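Local coordinates for protein RNA methyltransferase, TrmH family (PDB 2I6D) that probably transfers methyl groups to RNA as a member of the TrmH family of knotted, SAM-dependent SPOUT methyltransferases, at residues L121-W126 / A245-C250; G115-I120 / A139-P144; A7-F12 / C45-G50; R14-R19 / E25-V30. All blocks are in the same frame, centred on the assembly; numbering follows the deposited sequence. Where two conformers were deposited one is given.

Contact 1. Residues L121-W126 / A245-C250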
loop_
_atom_site.group_PDB
_atom_site.type_symbol
_atom_site.label_atom_id
_atom_site.label_comp_id
_atom_site.label_asym_id
_atom_site.label_seq_id
_atom_site.Cartn_x
_atom_site.Cartn_y
_atom_site.Cartn_z
ATOM N N LEU A 121 -0.575 4.535 -2.789
ATOM C CA LEU A 121 0.777 4.059 -2.476
ATOM C C LEU A 121 1.848 4.724 -3.351
ATOM O O LEU A 121 2.930 5.051 -2.868
ATOM C CB LEU A 121 0.884 2.528 -2.584
ATOM C CG LEU A 121 0.133 1.719 -1.517
ATOM C CD1 LEU A 121 0.266 0.218 -1.847
ATOM C CD2 LEU A 121 0.696 2.025 -0.111
ATOM N N ARG A 122 1.583 4.840 -4.658
ATOM C CA ARG A 122 2.536 5.486 -5.569
ATOM C C ARG A 122 2.719 6.963 -5.237
ATOM O O ARG A 122 3.845 7.494 -5.301
ATOM C CB ARG A 122 2.105 5.321 -7.027
ATOM C CG ARG A 122 2.085 3.860 -7.457
ATOM C CD ARG A 122 1.625 3.663 -8.900
ATOM N NE ARG A 122 2.255 4.650 -9.759
ATOM C CZ ARG A 122 2.053 4.772 -11.067
ATOM N NH1 ARG A 122 1.238 3.943 -11.718
ATOM N NH2 ARG A 122 2.679 5.735 -11.725
ATOM N N THR A 123 1.623 7.635 -4.899
ATOM C CA THR A 123 1.689 9.036 -4.470
ATOM C C THR A 123 2.496 9.192 -3.180
ATOM O O THR A 123 3.351 10.061 -3.088
ATOM C CB THR A 123 0.272 9.609 -4.254
ATOM O OG1 THR A 123 -0.332 9.818 -5.533
ATOM C CG2 THR A 123 0.324 10.960 -3.478
ATOM N N ALA A 124 2.224 8.334 -2.196
ATOM C CA ALA A 124 2.970 8.317 -0.934
ATOM C C ALA A 124 4.476 8.133 -1.213
ATOM O O ALA A 124 5.312 8.847 -0.671
ATOM C CB ALA A 124 2.435 7.183 -0.026
ATOM N N ASP A 125 4.820 7.207 -2.098
ATOM C CA ASP A 125 6.211 6.997 -2.445
ATOM C C ASP A 125 6.808 8.228 -3.115
ATOM O O ASP A 125 7.921 8.641 -2.751
ATOM C CB ASP A 125 6.388 5.744 -3.323
ATOM C CG ASP A 125 7.838 5.354 -3.503
ATOM O OD1 ASP A 125 8.679 5.585 -2.606
ATOM O OD2 ASP A 125 8.150 4.800 -4.557
ATOM N N TRP A 126 6.098 8.792 -4.093
ATOM C CA TRP A 126 6.572 9.978 -4.823
ATOM C C TRP A 126 6.966 11.114 -3.852
ATOM O O TRP A 126 8.001 11.765 -4.025
ATOM C CB TRP A 126 5.480 10.488 -5.794
ATOM C CG TRP A 126 5.990 11.540 -6.755
ATOM C CD1 TRP A 126 6.040 12.903 -6.572
ATOM C CD2 TRP A 126 6.549 11.286 -8.038
ATOM N NE1 TRP A 126 6.593 13.508 -7.679
ATOM C CE2 TRP A 126 6.916 12.537 -8.593
ATOM C CE3 TRP A 126 6.768 10.115 -8.781
ATOM C CZ2 TRP A 126 7.483 12.647 -9.862
ATOM C CZ3 TRP A 126 7.349 10.224 -10.033
ATOM C CH2 TRP A 126 7.695 11.487 -10.562
ATOM N N ALA A 245 -7.570 13.461 -4.166
ATOM C CA ALA A 245 -7.515 14.281 -2.976
ATOM C C ALA A 245 -6.201 14.024 -2.233
ATOM O O ALA A 245 -5.551 14.962 -1.768
ATOM C CB ALA A 245 -8.732 13.985 -2.049
ATOM N N THR A 246 -5.794 12.759 -2.159
ATOM C CA THR A 246 -4.537 12.421 -1.479
ATOM C C THR A 246 -3.326 13.117 -2.124
ATOM O O THR A 246 -2.447 13.624 -1.431
ATOM C CB THR A 246 -4.332 10.882 -1.489
ATOM O OG1 THR A 246 -5.420 10.258 -0.808
ATOM C CG2 THR A 246 -3.011 10.482 -0.822
ATOM N N ALA A 247 -3.289 13.111 -3.451
ATOM C CA ALA A 247 -2.199 13.726 -4.215
ATOM C C ALA A 247 -2.158 15.240 -3.962
ATOM O O ALA A 247 -1.090 15.815 -3.761
ATOM C CB ALA A 247 -2.377 13.451 -5.719
ATOM N N ILE A 248 -3.325 15.872 -3.979
ATOM C CA ILE A 248 -3.413 17.303 -3.729
ATOM C C ILE A 248 -2.885 17.613 -2.324
ATOM O O ILE A 248 -2.024 18.521 -2.152
ATOM C CB ILE A 248 -4.848 17.833 -3.934
ATOM C CG1 ILE A 248 -5.169 17.821 -5.439
ATOM C CG2 ILE A 248 -4.961 19.289 -3.434
ATOM C CD1 ILE A 248 -6.680 17.802 -5.729
ATOM N N LEU A 249 -3.356 16.850 -1.343
ATOM C CA LEU A 249 -2.958 17.073 0.069
ATOM C C LEU A 249 -1.454 16.853 0.277
ATOM O O LEU A 249 -0.780 17.724 0.851
ATOM C CB LEU A 249 -3.783 16.213 1.042
ATOM C CG LEU A 249 -5.224 16.716 1.213
ATOM C CD1 LEU A 249 -6.225 15.555 1.494
ATOM C CD2 LEU A 249 -5.287 17.767 2.303
ATOM N N CYS A 250 -0.935 15.702 -0.166
ATOM C CA CYS A 250 0.515 15.443 -0.091
ATOM C C CYS A 250 1.373 16.477 -0.780
ATOM O O CYS A 250 2.424 16.891 -0.218
ATOM C CB CYS A 250 0.852 14.061 -0.645
ATOM S SG CYS A 250 0.212 12.762 0.387
#

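Contact 2. Residues G115-I120 / A139-P144. With ACY (acetic acid), chain B.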
loop_
_atom_site.group_PDB
_atom_site.type_symbol
_atom_site.label_atom_id
_atom_site.label_comp_id
_atom_site.label_asym_id
_atom_site.label_seq_id
_atom_site.Cartn_x
_atom_site.Cartn_y
_atom_site.Cartn_z
ATOM N N GLY A 115 -7.523 -0.199 -7.088
ATOM C CA GLY A 115 -6.942 0.841 -7.943
ATOM C C GLY A 115 -6.566 2.082 -7.164
ATOM O O GLY A 115 -5.434 2.576 -7.287
ATOM N N ASN A 116 -7.513 2.600 -6.374
ATOM C CA ASN A 116 -7.283 3.781 -5.554
ATOM C C ASN A 116 -6.136 3.556 -4.563
ATOM O O ASN A 116 -5.283 4.440 -4.398
ATOM C CB ASN A 116 -8.559 4.211 -4.806
ATOM C CG ASN A 116 -9.607 4.803 -5.740
ATOM O OD1 ASN A 116 -9.282 5.278 -6.825
ATOM N ND2 ASN A 116 -10.878 4.746 -5.337
ATOM N N VAL A 117 -6.091 2.371 -3.935
ATOM C CA VAL A 117 -5.059 2.125 -2.923
ATOM C C VAL A 117 -3.676 2.106 -3.574
ATOM O O VAL A 117 -2.739 2.720 -3.060
ATOM C CB VAL A 117 -5.324 0.844 -2.070
ATOM C CG1 VAL A 117 -4.103 0.501 -1.195
ATOM C CG2 VAL A 117 -6.584 1.025 -1.170
ATOM N N GLY A 118 -3.564 1.439 -4.725
ATOM C CA GLY A 118 -2.316 1.420 -5.490
ATOM C C GLY A 118 -1.855 2.813 -5.872
ATOM O O GLY A 118 -0.662 3.137 -5.776
ATOM N N THR A 119 -2.784 3.612 -6.386
ATOM C CA THR A 119 -2.455 4.983 -6.761
ATOM C C THR A 119 -1.954 5.765 -5.545
ATOM O O THR A 119 -0.998 6.545 -5.657
ATOM C CB THR A 119 -3.650 5.679 -7.425
ATOM O OG1 THR A 119 -4.024 4.926 -8.591
ATOM C CG2 THR A 119 -3.295 7.110 -7.840
ATOM N N ILE A 120 -2.633 5.602 -4.416
ATOM C CA ILE A 120 -2.248 6.273 -3.168
ATOM C C ILE A 120 -0.854 5.840 -2.734
ATOM O O ILE A 120 -0.049 6.689 -2.341
ATOM C CB ILE A 120 -3.296 6.082 -2.046
ATOM C CG1 ILE A 120 -4.492 6.978 -2.358
ATOM C CG2 ILE A 120 -2.707 6.456 -0.657
ATOM C CD1 ILE A 120 -5.809 6.507 -1.657
ATOM N N ALA A 139 -8.622 -1.911 1.008
ATOM C CA ALA A 139 -8.085 -2.983 0.154
ATOM C C ALA A 139 -6.838 -3.605 0.773
ATOM O O ALA A 139 -6.124 -2.946 1.528
ATOM C CB ALA A 139 -7.780 -2.446 -1.254
ATOM N N ASP A 140 -6.590 -4.875 0.468
ATOM C CA ASP A 140 -5.411 -5.583 0.969
ATOM C C ASP A 140 -4.187 -5.169 0.128
ATOM O O ASP A 140 -4.121 -5.505 -1.051
ATOM C CB ASP A 140 -5.653 -7.112 0.880
ATOM C CG ASP A 140 -4.490 -7.952 1.425
ATOM O OD1 ASP A 140 -3.424 -7.421 1.786
ATOM O OD2 ASP A 140 -4.658 -9.182 1.502
ATOM N N VAL A 141 -3.218 -4.479 0.726
ATOM C CA VAL A 141 -2.051 -3.976 -0.036
ATOM C C VAL A 141 -1.176 -5.094 -0.614
ATOM O O VAL A 141 -0.476 -4.876 -1.612
ATOM C CB VAL A 141 -1.161 -2.971 0.753
ATOM C CG1 VAL A 141 -1.913 -1.674 0.999
ATOM C CG2 VAL A 141 -0.652 -3.596 2.072
ATOM N N PHE A 142 -1.248 -6.278 -0.008
ATOM C CA PHE A 142 -0.452 -7.426 -0.457
ATOM C C PHE A 142 -1.189 -8.332 -1.431
ATOM O O PHE A 142 -0.666 -9.378 -1.843
ATOM C CB PHE A 142 0.104 -8.192 0.736
ATOM C CG PHE A 142 1.072 -7.371 1.548
ATOM C CD1 PHE A 142 2.311 -7.025 1.017
ATOM C CD2 PHE A 142 0.728 -6.917 2.815
ATOM C CE1 PHE A 142 3.202 -6.234 1.733
ATOM C CE2 PHE A 142 1.624 -6.134 3.553
ATOM C CZ PHE A 142 2.857 -5.795 3.007
ATOM N N SER A 143 -2.406 -7.937 -1.798
ATOM C CA SER A 143 -3.164 -8.663 -2.831
ATOM C C SER A 143 -2.433 -8.395 -4.160
ATOM O O SER A 143 -1.830 -7.340 -4.302
ATOM C CB SER A 143 -4.618 -8.172 -2.896
ATOM O OG SER A 143 -4.648 -6.805 -3.305
ATOM N N PRO A 144 -2.435 -9.367 -5.099
ATOM C CA PRO A 144 -1.821 -9.179 -6.418
ATOM C C PRO A 144 -2.261 -7.894 -7.115
ATOM O O PRO A 144 -1.455 -7.232 -7.776
ATOM C CB PRO A 144 -2.342 -10.368 -7.211
ATOM C CG PRO A 144 -2.540 -11.439 -6.187
ATOM C CD PRO A 144 -2.982 -10.731 -4.939
HETATM C C ACY B . -12.828 3.995 -2.509
HETATM O O ACY B . -11.812 3.388 -2.773
HETATM O OXT ACY B . -13.159 5.149 -2.972
HETATM C CH3 ACY B . -13.688 3.255 -1.541
#

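Contact 3. Residues A7-F12 / C45-G50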
loop_
_atom_site.group_PDB
_atom_site.type_symbol
_atom_site.label_atom_id
_atom_site.label_comp_id
_atom_site.label_asym_id
_atom_site.label_seq_id
_atom_site.Cartn_x
_atom_site.Cartn_y
_atom_site.Cartn_z
ATOM N N ALA A 7 3.935 -30.477 -8.194
ATOM C CA ALA A 7 2.512 -30.189 -8.048
ATOM C C ALA A 7 2.254 -29.378 -6.781
ATOM O O ALA A 7 1.438 -28.467 -6.786
ATOM C CB ALA A 7 1.704 -31.467 -8.032
ATOM N N ASN A 8 2.961 -29.714 -5.700
ATOM C CA ASN A 8 2.841 -28.959 -4.457
ATOM C C ASN A 8 3.259 -27.497 -4.608
ATOM O O ASN A 8 2.603 -26.594 -4.100
ATOM C CB ASN A 8 3.607 -29.648 -3.324
ATOM C CG ASN A 8 2.981 -30.971 -2.926
ATOM O OD1 ASN A 8 1.842 -31.283 -3.304
ATOM N ND2 ASN A 8 3.730 -31.774 -2.174
ATOM N N GLN A 9 4.341 -27.257 -5.334
ATOM C CA GLN A 9 4.827 -25.896 -5.514
ATOM C C GLN A 9 3.836 -25.045 -6.303
ATOM O O GLN A 9 3.567 -23.899 -5.954
ATOM C CB GLN A 9 6.199 -25.908 -6.175
ATOM C CG GLN A 9 7.296 -26.386 -5.230
ATOM C CD GLN A 9 8.624 -26.532 -5.922
ATOM O OE1 GLN A 9 8.692 -26.935 -7.086
ATOM N NE2 GLN A 9 9.695 -26.219 -5.209
ATOM N N ILE A 10 3.278 -25.628 -7.359
ATOM C CA ILE A 10 2.270 -24.963 -8.173
ATOM C C ILE A 10 1.019 -24.646 -7.335
ATOM O O ILE A 10 0.509 -23.537 -7.366
ATOM C CB ILE A 10 1.943 -25.821 -9.433
ATOM C CG1 ILE A 10 3.147 -25.793 -10.396
ATOM C CG2 ILE A 10 0.655 -25.334 -10.117
ATOM C CD1 ILE A 10 3.033 -26.747 -11.568
ATOM N N LYS A 11 0.556 -25.613 -6.555
ATOM C CA LYS A 11 -0.584 -25.402 -5.668
ATOM C C LYS A 11 -0.312 -24.257 -4.677
ATOM O O LYS A 11 -1.122 -23.331 -4.523
ATOM C CB LYS A 11 -0.916 -26.704 -4.935
ATOM C CG LYS A 11 -2.079 -26.631 -3.977
ATOM C CD LYS A 11 -2.334 -28.031 -3.411
ATOM C CE LYS A 11 -3.545 -28.066 -2.490
ATOM N NZ LYS A 11 -3.229 -27.401 -1.187
ATOM N N PHE A 12 0.858 -24.294 -4.048
ATOM C CA PHE A 12 1.275 -23.233 -3.138
ATOM C C PHE A 12 1.283 -21.851 -3.800
ATOM O O PHE A 12 0.664 -20.919 -3.286
ATOM C CB PHE A 12 2.663 -23.557 -2.561
ATOM C CG PHE A 12 3.261 -22.442 -1.775
ATOM C CD1 PHE A 12 2.833 -22.197 -0.470
ATOM C CD2 PHE A 12 4.259 -21.631 -2.334
ATOM C CE1 PHE A 12 3.384 -21.150 0.268
ATOM C CE2 PHE A 12 4.816 -20.591 -1.601
ATOM C CZ PHE A 12 4.375 -20.354 -0.294
ATOM N N CYS A 45 12.600 -13.226 1.047
ATOM C CA CYS A 45 12.203 -14.088 -0.062
ATOM C C CYS A 45 12.281 -15.587 0.316
ATOM O O CYS A 45 13.318 -16.065 0.777
ATOM C CB CYS A 45 13.038 -13.769 -1.301
ATOM S SG CYS A 45 12.551 -14.791 -2.715
ATOM N N ARG A 46 11.164 -16.288 0.125
ATOM C CA ARG A 46 10.964 -17.707 0.430
ATOM C C ARG A 46 11.219 -18.572 -0.817
ATOM O O ARG A 46 11.708 -19.698 -0.743
ATOM C CB ARG A 46 9.489 -17.837 0.857
ATOM C CG ARG A 46 9.005 -19.158 1.442
ATOM C CD ARG A 46 7.633 -18.925 2.097
ATOM N NE ARG A 46 6.847 -20.142 2.252
ATOM C CZ ARG A 46 5.722 -20.231 2.960
ATOM N NH1 ARG A 46 5.080 -21.391 3.049
ATOM N NH2 ARG A 46 5.242 -19.170 3.589
HETATM N N MSE A 47 10.805 -18.035 -1.964
HETATM C CA MSE A 47 10.830 -18.770 -3.216
HETATM C C MSE A 47 10.972 -17.790 -4.380
HETATM O O MSE A 47 10.399 -16.702 -4.353
HETATM C CB MSE A 47 9.547 -19.585 -3.351
HETATM C CG MSE A 47 9.315 -20.176 -4.719
HETATM SE SE MSE A 47 7.871 -21.535 -4.688
HETATM C CE MSE A 47 8.979 -23.098 -4.370
ATOM N N LEU A 48 11.752 -18.185 -5.384
ATOM C CA LEU A 48 11.971 -17.361 -6.574
ATOM C C LEU A 48 11.977 -18.299 -7.772
ATOM O O LEU A 48 12.773 -19.223 -7.843
ATOM C CB LEU A 48 13.283 -16.592 -6.464
ATOM C CG LEU A 48 13.569 -15.593 -7.580
ATOM C CD1 LEU A 48 12.517 -14.461 -7.595
ATOM C CD2 LEU A 48 14.976 -15.019 -7.414
ATOM N N VAL A 49 11.068 -18.062 -8.704
ATOM C CA VAL A 49 10.839 -18.981 -9.827
ATOM C C VAL A 49 10.933 -18.129 -11.088
ATOM O O VAL A 49 10.282 -17.080 -11.184
ATOM C CB VAL A 49 9.444 -19.578 -9.691
ATOM C CG1 VAL A 49 9.018 -20.279 -10.928
ATOM C CG2 VAL A 49 9.420 -20.558 -8.511
ATOM N N GLY A 50 11.777 -18.526 -12.025
ATOM C CA GLY A 50 11.893 -17.738 -13.234
ATOM C C GLY A 50 12.722 -18.434 -14.283
ATOM O O GLY A 50 13.314 -19.473 -14.027
#

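Contact 4. Residues R14-R19 / E25-V30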
loop_
_atom_site.group_PDB
_atom_site.type_symbol
_atom_site.label_atom_id
_atom_site.label_comp_id
_atom_site.label_asym_id
_atom_site.label_seq_id
_atom_site.Cartn_x
_atom_site.Cartn_y
_atom_site.Cartn_z
ATOM N N ARG A 14 -0.223 -20.828 -6.509
ATOM C CA ARG A 14 -1.585 -20.413 -6.928
ATOM C C ARG A 14 -2.450 -19.973 -5.742
ATOM O O ARG A 14 -3.286 -19.100 -5.877
ATOM C CB ARG A 14 -2.280 -21.533 -7.707
ATOM C CG ARG A 14 -1.626 -21.829 -9.068
ATOM C CD ARG A 14 -2.260 -23.038 -9.785
ATOM N NE ARG A 14 -3.693 -22.879 -10.003
ATOM C CZ ARG A 14 -4.227 -22.101 -10.938
ATOM N NH1 ARG A 14 -3.447 -21.413 -11.777
ATOM N NH2 ARG A 14 -5.549 -22.020 -11.044
ATOM N N SER A 15 -2.227 -20.579 -4.576
ATOM C CA SER A 15 -3.031 -20.304 -3.390
ATOM C C SER A 15 -2.856 -18.853 -2.923
ATOM O O SER A 15 -3.750 -18.295 -2.284
ATOM C CB SER A 15 -2.655 -21.265 -2.259
ATOM O OG SER A 15 -1.406 -20.883 -1.696
ATOM N N LEU A 16 -1.728 -18.225 -3.262
ATOM C CA LEU A 16 -1.425 -16.903 -2.692
ATOM C C LEU A 16 -2.239 -15.756 -3.305
ATOM O O LEU A 16 -2.214 -14.614 -2.807
ATOM C CB LEU A 16 0.078 -16.604 -2.780
ATOM C CG LEU A 16 0.961 -17.606 -2.037
ATOM C CD1 LEU A 16 2.443 -17.273 -2.287
ATOM C CD2 LEU A 16 0.639 -17.728 -0.519
ATOM N N ARG A 17 -2.979 -16.058 -4.362
ATOM C CA ARG A 17 -3.938 -15.101 -4.881
ATOM C C ARG A 17 -5.167 -14.916 -3.946
ATOM O O ARG A 17 -5.949 -13.979 -4.133
ATOM C CB ARG A 17 -4.396 -15.502 -6.267
ATOM C CG ARG A 17 -5.377 -16.658 -6.332
ATOM C CD ARG A 17 -5.324 -17.269 -7.738
ATOM N NE ARG A 17 -3.919 -17.452 -8.131
ATOM C CZ ARG A 17 -3.481 -17.749 -9.359
ATOM N NH1 ARG A 17 -4.337 -17.908 -10.364
ATOM N NH2 ARG A 17 -2.170 -17.890 -9.578
ATOM N N GLU A 18 -5.328 -15.809 -2.967
ATOM C CA GLU A 18 -6.429 -15.722 -2.001
ATOM C C GLU A 18 -5.924 -15.222 -0.659
ATOM O O GLU A 18 -4.915 -15.727 -0.146
ATOM C CB GLU A 18 -7.072 -17.093 -1.781
ATOM C CG GLU A 18 -7.579 -17.773 -3.038
ATOM C CD GLU A 18 -7.918 -19.262 -2.813
ATOM O OE1 GLU A 18 -8.767 -19.560 -1.950
ATOM O OE2 GLU A 18 -7.314 -20.128 -3.499
ATOM N N ARG A 19 -6.635 -14.264 -0.068
ATOM C CA ARG A 19 -6.246 -13.720 1.234
ATOM C C ARG A 19 -6.103 -14.824 2.297
ATOM O O ARG A 19 -5.188 -14.795 3.132
ATOM C CB ARG A 19 -7.275 -12.680 1.699
ATOM C CG ARG A 19 -7.091 -12.293 3.138
ATOM C CD ARG A 19 -7.638 -10.922 3.463
ATOM N NE ARG A 19 -7.277 -10.540 4.830
ATOM C CZ ARG A 19 -6.083 -10.078 5.203
ATOM N NH1 ARG A 19 -5.873 -9.778 6.474
ATOM N NH2 ARG A 19 -5.097 -9.922 4.320
ATOM N N GLU A 25 -0.181 -18.886 5.212
ATOM C CA GLU A 25 1.220 -19.063 4.843
ATOM C C GLU A 25 2.101 -17.899 5.261
ATOM O O GLU A 25 3.330 -17.987 5.157
ATOM C CB GLU A 25 1.351 -19.253 3.325
ATOM C CG GLU A 25 0.687 -20.526 2.777
ATOM C CD GLU A 25 1.211 -21.792 3.432
ATOM O OE1 GLU A 25 2.413 -21.836 3.786
ATOM O OE2 GLU A 25 0.417 -22.747 3.596
ATOM N N GLN A 26 1.476 -16.809 5.713
ATOM C CA GLN A 26 2.179 -15.558 5.997
ATOM C C GLN A 26 3.106 -15.239 4.831
ATOM O O GLN A 26 4.306 -15.015 5.015
ATOM C CB GLN A 26 2.934 -15.612 7.344
ATOM C CG GLN A 26 1.994 -15.507 8.575
ATOM C CD GLN A 26 1.252 -14.162 8.631
ATOM O OE1 GLN A 26 1.871 -13.096 8.767
ATOM N NE2 GLN A 26 -0.074 -14.211 8.505
ATOM N N ALA A 27 2.534 -15.245 3.625
ATOM C CA ALA A 27 3.303 -15.053 2.401
ATOM C C ALA A 27 2.491 -14.317 1.322
ATOM O O ALA A 27 1.256 -14.313 1.347
ATOM C CB ALA A 27 3.780 -16.392 1.865
ATOM N N PHE A 28 3.185 -13.699 0.374
ATOM C CA PHE A 28 2.506 -13.089 -0.769
ATOM C C PHE A 28 3.447 -13.126 -1.951
ATOM O O PHE A 28 4.683 -13.192 -1.774
ATOM C CB PHE A 28 2.053 -11.648 -0.451
ATOM C CG PHE A 28 3.191 -10.657 -0.316
ATOM C CD1 PHE A 28 3.565 -9.862 -1.396
ATOM C CD2 PHE A 28 3.907 -10.552 0.865
ATOM C CE1 PHE A 28 4.604 -8.940 -1.276
ATOM C CE2 PHE A 28 4.977 -9.614 0.995
ATOM C CZ PHE A 28 5.313 -8.821 -0.084
ATOM N N ALA A 29 2.888 -13.090 -3.158
ATOM C CA ALA A 29 3.693 -13.161 -4.357
ATOM C C ALA A 29 3.804 -11.799 -5.057
ATOM O O ALA A 29 2.903 -10.935 -4.967
ATOM C CB ALA A 29 3.122 -14.209 -5.325
ATOM N N VAL A 30 4.890 -11.658 -5.792
ATOM C CA VAL A 30 5.208 -10.481 -6.603
ATOM C C VAL A 30 5.724 -11.001 -7.930
ATOM O O VAL A 30 6.561 -11.941 -7.971
ATOM C CB VAL A 30 6.293 -9.608 -5.914
ATOM C CG1 VAL A 30 6.662 -8.342 -6.752
ATOM C CG2 VAL A 30 5.829 -9.194 -4.490
HETATM O O HOH W 1 0.019 -13.282 -3.743
#

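Contact 1. Residues L121-W126 / A245-C250
Thr123 fits against Thr246, Ala247 and Cys250 where helix 114-127 and helix 242-255 lie side by side in the SPOUT methyltransferase domain, whose C-terminal part is knotted in this family. The two short segments run almost parallel, with their axes 11° apart and 9.7 Å from each other at closest approach. Between the segments, Thr123 and Ala247 form the nearest pair of CA atoms, 6.1 Å apart.

The packing is apolar and rests on one methyl group. CG2 of Thr123 stands anti to its own backbone N (chi1 -73°, measured to OG1), which carries the methyl toward helix 242-255. There it meets the backbone rather than a side-chain end: its nearest neighbour is CA of Ala247 at 3.8 Å. The methyl carbon of Thr246 and CB of Cys250, one helical turn apart, border it at 4.3 Å and 4.2 Å from CG2 of Thr123. Three small residues thus form a shallow seat, and the buried area stays modest at 131 Å².

Polar groups are served within each helix. Thr246 OG1 bonds to the carbonyl of Val242 one turn back, while OG1 of Thr123 makes a weak bond to the carbonyl of Thr119. Thr246 and Leu249 also touch strand 201-206. At the partly exposed margin, the hydroxyl oxygen OG1 of Thr123 lies 4.2 Å from CB of Ala247.

Contact 2. Residues G115-I120 / A139-P144
Val117 faces Ala139 and Val141 across a junction of the SPOUT domain, where the first turns of helix 114-127 meet the loop between strand 131-134 and helix 144-148.

The crossing contact is purely apolar. The two valine branches divide the work: CG2 of Val117 touches CB of Ala139 at 3.7 Å, and CG1 of Val117 reaches CG1 of Val141 at 3.8 Å. With CG1 anti to the backbone N (chi1 170°), the two methyls diverge, one toward Ala139 and the other toward Val141, whose side chain is crossed at about a right angle. Val117 also packs on Leu108 of strand 104-109.

Hydrogen bonds shape the loop itself. Asp140 to Ser143 is a type I turn in which Asp140 O accepts from both N and OG of Ser143; the OG bond lies in the carbonyl plane. Asp140 OD1 takes the N-H of Phe142 from above the carboxylate plane, an Asx turn, while OD2 forms salt bridges with Arg19 and Arg22.

At the N-terminal end of the helix, an acetic acid molecule, probably from crystallisation, is held by Asp113 N and Asn116. Asn116 ND2 donates to its O atom over 3.0 Å, nearly straight at 171°.

Contact 3. Residues A7-F12 / C45-G50
Gln9 and Phe12, one turn apart on helix 7-15, meet selenomethionine Met47 and Arg46 at the start of strand 45-51. The tight part is the methyl of Met47 against the amide of Gln9. A bend at chi3 (-92°) brings CE of Met47 there, 3.3 Å from Gln9 NE2, with OE1 of the amide bound to Ser6 N. Beside it the fit is looser: the selenium of Met47 is 4.3 Å from Phe12 CD2 and 5.5 Å from the ring centroid, 72° off its normal, an oblique Met-aromatic contact.

Met47 is the buried member of the group, whereas Gln9, Phe12 and Arg46 form its partly exposed, solvent side. Arg46 is modelled in two conformations, so its geometry against the ring describes one of them and is less certain. In that conformer the rim of the Phe12 ring lies over one face of the guanidinium, Phe12 CZ being 3.5 Å from Arg46 CZ, and the planes are tilted by 36°, an offset overlap instead of a flat stack. In this conformer NH1 also forms a salt bridge with Glu25.

Gln9 and Met47 touch Glu65 of strand 65-69, and Phe12 touches Val90 of strand 87-92. The helix is thus packed on the mixed four-stranded sheet of the MRM3-like substrate-binding domain, at the classic beta bulge where Arg46 and Met47 both face Val90.

Contact 4. Residues R14-R19 / E25-V30
Leu16 holds CG anti to its carbonyl carbon (chi1 -60°) and continues extended to CD1 (chi2 175°), and these torsions spread its two methyls along the strand that begins at Ala27. CD2 of Leu16 is 4.2 Å from both CB of Glu25 and CB of Ala27; its closest neighbour is the backbone oxygen Ala27 O, 3.9 Å from CD2 of Leu16. The other branch passes further along, with CD1 of Leu16 at 4.4 Å from CB of Ala29. One leucine thus spans the CB atoms of three residues, and 5.8 Å separates the CA atoms of Leu16 and Phe28. CB of Phe28 points away from Leu16, and its ring meets that of Phe142.

A polar link runs beside this apolar one. One water bridges the two backbones, donating to Leu16 O over 2.8 Å and accepting from Ala29 N over 2.9 Å. Leu16 O is also bonded by Arg22 NH1, so it receives two donors.

The chain between the segments closes compactly. A type I turn from Ser15 to Glu18, with Glu18 N bonded to Ser15 O, leads to helix 19-25, with Glu18 at its N-cap position. The helix ends in a Schellman motif with Gln26 as C-prime residue at positive phi.

Leu16 thus belongs to the turn linking helices 7-15 and 19-25 and packs also on Val90 of strand 87-92, the partner of edge strand 27-31; Phe28 and Val30 of strand 27-31 touch helix 33-39.

In the fold
Contacts 1 and 2 share helix 114-127 in the methyltransferase domain and touch through Thr246 against Ile120 and Leu121 against Val141; contacts 3 and 4 share helix 7-15 and one sheet in the other domain. Contacts 2 and 4 are buried, contact 2 wholly apolar across its segments and contact 4 with a bridging water; contact 1, also apolar and carried by one residue, and contact 3 are partly buried. Contact 3 alone has a guanidinium against a ring, and its Arg46 reaches contact 4 through a salt bridge to Glu25. The domains meet between contacts 2 and 4, about 15 Å between centres, where Asp140 pairs with Arg19 and Phe142 packs on Phe28.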